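Dihydropteroate synthase (Xanthomonas albilineans, PDB 6Q62) probably catalyses the condensation of para-aminobenzoate with 6-hydroxymethyl-7,8-dihydropterin diphosphate to give 7,8-dihydropteroate, the immediate precursor of folate derivatives. Local coordinates at residues Thr40-Ala45 with Val83-Glu88. Residues are numbered along the deposited sequence; the frame is centred on the assembly and turned at random.
Sequences TTVEAA and VIPVIE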
ATOM      1  N   THR A  40     -12.443  30.984  -5.775  1.00 10.39           N
ATOM      2  CA  THR A  40     -11.953  30.988  -7.142  1.00  9.83           C
ATOM      3  C   THR A  40     -11.253  29.633  -7.416  1.00 12.49           C
ATOM      4  O   THR A  40     -10.832  28.931  -6.486  1.00 11.99           O
ATOM      5  CB  THR A  40     -10.991  32.178  -7.392  1.00 14.88           C
ATOM      6  OG1 THR A  40      -9.716  31.873  -6.830  1.00 14.46           O
ATOM      7  CG2 THR A  40     -11.506  33.508  -6.873  1.00 13.42           C
ATOM      8  N   THR A  41     -11.091  29.286  -8.707  1.00 10.87           N
ATOM      9  CA  THR A  41     -10.374  28.057  -9.090  1.00 11.28           C
ATOM     10  C   THR A  41      -8.913  28.164  -8.616  1.00 15.11           C
ATOM     11  O   THR A  41      -8.363  27.201  -8.058  1.00 13.61           O
ATOM     12  CB  THR A  41     -10.466  27.871 -10.611  1.00 15.79           C
ATOM     13  OG1 THR A  41     -11.842  27.847 -10.937  1.00 18.27           O
ATOM     14  CG2 THR A  41      -9.799  26.573 -11.092  1.00 14.78           C
ATOM     15  N   VAL A  42      -8.292  29.344  -8.838  1.00 11.24           N
ATOM     16  CA  VAL A  42      -6.917  29.597  -8.430  1.00 10.74           C
ATOM     17  C   VAL A  42      -6.760  29.393  -6.912  1.00 11.51           C
ATOM     18  O   VAL A  42      -5.866  28.657  -6.508  1.00 10.41           O
ATOM     19  CB  VAL A  42      -6.431  30.994  -8.910  1.00 14.45           C
ATOM     20  CG1 VAL A  42      -5.169  31.415  -8.174  1.00 14.68           C
ATOM     21  CG2 VAL A  42      -6.215  30.999 -10.411  1.00 14.01           C
ATOM     22  N   GLU A  43      -7.626  30.013  -6.094  1.00 11.82           N
ATOM     23  CA  GLU A  43      -7.508  29.900  -4.643  1.00 12.86           C
ATOM     24  C   GLU A  43      -7.690  28.458  -4.159  1.00 14.36           C
ATOM     25  O   GLU A  43      -6.995  28.035  -3.223  1.00 13.23           O
ATOM     26  CB  GLU A  43      -8.426  30.888  -3.917  1.00 14.91           C
ATOM     27  CG  GLU A  43      -9.666  30.330  -3.276  1.00 22.44           C
ATOM     28  CD  GLU A  43     -10.496  31.424  -2.655  1.00 30.10           C
ATOM     29  OE1 GLU A  43     -10.234  31.775  -1.485  1.00 30.52           O
ATOM     30  OE2 GLU A  43     -11.394  31.949  -3.348  1.00 15.15           O
ATOM     31  N   ALA A  44      -8.610  27.703  -4.799  1.00  9.50           N
ATOM     32  CA  ALA A  44      -8.823  26.292  -4.428  1.00  9.88           C
ATOM     33  C   ALA A  44      -7.580  25.427  -4.790  1.00 12.21           C
ATOM     34  O   ALA A  44      -7.198  24.548  -4.018  1.00 11.69           O
ATOM     35  CB  ALA A  44     -10.059  25.762  -5.135  1.00 11.21           C
ATOM     36  N   ALA A  45      -6.945  25.694  -5.943  1.00  8.37           N
ATOM     37  CA  ALA A  45      -5.738  24.960  -6.368  1.00  8.26           C
ATOM     38  C   ALA A  45      -4.550  25.289  -5.453  1.00  8.78           C
ATOM     39  O   ALA A  45      -3.793  24.373  -5.057  1.00  8.10           O
ATOM     40  CB  ALA A  45      -5.401  25.314  -7.806  1.00  8.77           C
ATOM     41  N   VAL A  83      -2.727  28.393 -14.671  1.00 10.23           N
ATOM     42  CA  VAL A  83      -1.495  27.949 -14.016  1.00  9.36           C
ATOM     43  C   VAL A  83      -0.630  29.091 -13.498  1.00 12.34           C
ATOM     44  O   VAL A  83      -0.005  28.907 -12.457  1.00 11.25           O
ATOM     45  CB  VAL A  83      -0.657  26.928 -14.844  1.00 14.15           C
ATOM     46  CG1 VAL A  83      -1.502  25.713 -15.215  1.00 14.39           C
ATOM     47  CG2 VAL A  83      -0.027  27.539 -16.110  1.00 14.30           C
ATOM     48  N   ILE A  84      -0.555  30.243 -14.196  1.00  8.20           N
ATOM     49  CA  ILE A  84       0.399  31.282 -13.734  1.00  9.12           C
ATOM     50  C   ILE A  84       0.074  31.828 -12.345  1.00 12.32           C
ATOM     51  O   ILE A  84       0.986  31.876 -11.512  1.00 13.97           O
ATOM     52  CB  ILE A  84       0.587  32.413 -14.791  1.00 12.07           C
ATOM     53  CG1 ILE A  84       1.054  31.832 -16.149  1.00 13.02           C
ATOM     54  CG2 ILE A  84       1.514  33.554 -14.255  1.00 14.24           C
ATOM     55  CD1 ILE A  84       2.358  30.989 -16.084  1.00 16.37           C
ATOM     56  N   PRO A  85      -1.179  32.227 -12.018  1.00 11.81           N
ATOM     57  CA  PRO A  85      -1.429  32.755 -10.661  1.00 11.92           C
ATOM     58  C   PRO A  85      -1.173  31.683  -9.586  1.00 13.20           C
ATOM     59  O   PRO A  85      -0.715  32.004  -8.492  1.00 13.70           O
ATOM     60  CB  PRO A  85      -2.890  33.197 -10.708  1.00 13.23           C
ATOM     61  CG  PRO A  85      -3.248  33.258 -12.139  1.00 17.82           C
ATOM     62  CD  PRO A  85      -2.402  32.269 -12.845  1.00 13.75           C
ATOM     63  N   VAL A  86      -1.435  30.400  -9.907  1.00  9.84           N
ATOM     64  CA  VAL A  86      -1.192  29.294  -8.964  1.00  8.86           C
ATOM     65  C   VAL A  86       0.306  29.119  -8.699  1.00 12.05           C
ATOM     66  O   VAL A  86       0.714  29.020  -7.541  1.00 13.26           O
ATOM     67  CB  VAL A  86      -1.863  27.981  -9.440  1.00 11.67           C
ATOM     68  CG1 VAL A  86      -1.499  26.787  -8.536  1.00 12.37           C
ATOM     69  CG2 VAL A  86      -3.374  28.177  -9.479  1.00 11.08           C
ATOM     70  N   ILE A  87       1.122  29.135  -9.771  1.00  9.40           N
ATOM     71  CA  ILE A  87       2.579  29.037  -9.613  1.00 10.12           C
ATOM     72  C   ILE A  87       3.097  30.246  -8.798  1.00 12.82           C
ATOM     73  O   ILE A  87       3.896  30.058  -7.885  1.00 12.45           O
ATOM     74  CB  ILE A  87       3.276  28.943 -10.996  1.00 11.73           C
ATOM     75  CG1 ILE A  87       2.926  27.596 -11.661  1.00 12.19           C
ATOM     76  CG2 ILE A  87       4.805  29.103 -10.868  1.00 11.33           C
ATOM     77  CD1 ILE A  87       3.163  27.541 -13.133  1.00 14.99           C
ATOM     78  N   GLU A  88       2.626  31.471  -9.115  1.00 11.35           N
ATOM     79  CA  GLU A  88       3.105  32.682  -8.409  1.00 12.60           C
ATOM     80  C   GLU A  88       2.822  32.584  -6.903  1.00 18.54           C
ATOM     81  O   GLU A  88       3.689  32.871  -6.076  1.00 20.54           O
ATOM     82  CB  GLU A  88       2.461  33.954  -8.999  1.00 13.80           C
ATOM     83  CG  GLU A  88       2.943  34.250 -10.414  1.00 18.10           C
ATOM     84  CD  GLU A  88       2.292  35.420 -11.122  1.00 37.97           C
ATOM     85  OE1 GLU A  88       1.136  35.750 -10.785  1.00 35.02           O
ATOM     86  OE2 GLU A  88       2.927  35.989 -12.037  1.00 33.74           O
TER
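Where Val42 meets Pro85 and Val86, the opening turn of helix 41-54 packs against the middle of helix 76-93, the short axes running 9.2 Å apart in broadly the same direction and crossing at -40°. The side chains that meet are all aliphatic, though Val86 CG2 also lies against the backbone oxygen of Val42. Val42 supplies both of its methyl groups: CG1 lies 3.8 Å from Pro85 CB, and CG2 rests 4.0 Å from that same Pro85 CB with the ring's CG close by, so the forked end of the valine covers one border of the pyrrolidine, the two side chains crossing nearly at right angles. Val86 slides past Val42 in the opposite sense, and a single methyl does its work. With Val86 CG1 anti to its backbone N (chi1 174°), the other branch, Val86 CG2, faces helix 41-54 and sits 3.9 Å from both Val42 CG1 and Ala45 CB. Ala45, about one turn on from Val42, offers only its CB to that same methyl, which thus bridges two successive turns. Val28, in the loop after strand 21-27, touches both Ala45 and Val86, and Val86 also reaches Ile62 of strand 59-63. The start of helix 41-54 is fixed by a capping box: Glu43 N donates to Thr40 OG1 (2.9 Å), and Thr40 N returns a bond to Glu43 OE2 (2.8 Å). Such packing between consecutive outer helices, joined through an inner parallel strand, is characteristic of the TIM barrel of pterin-binding enzymes.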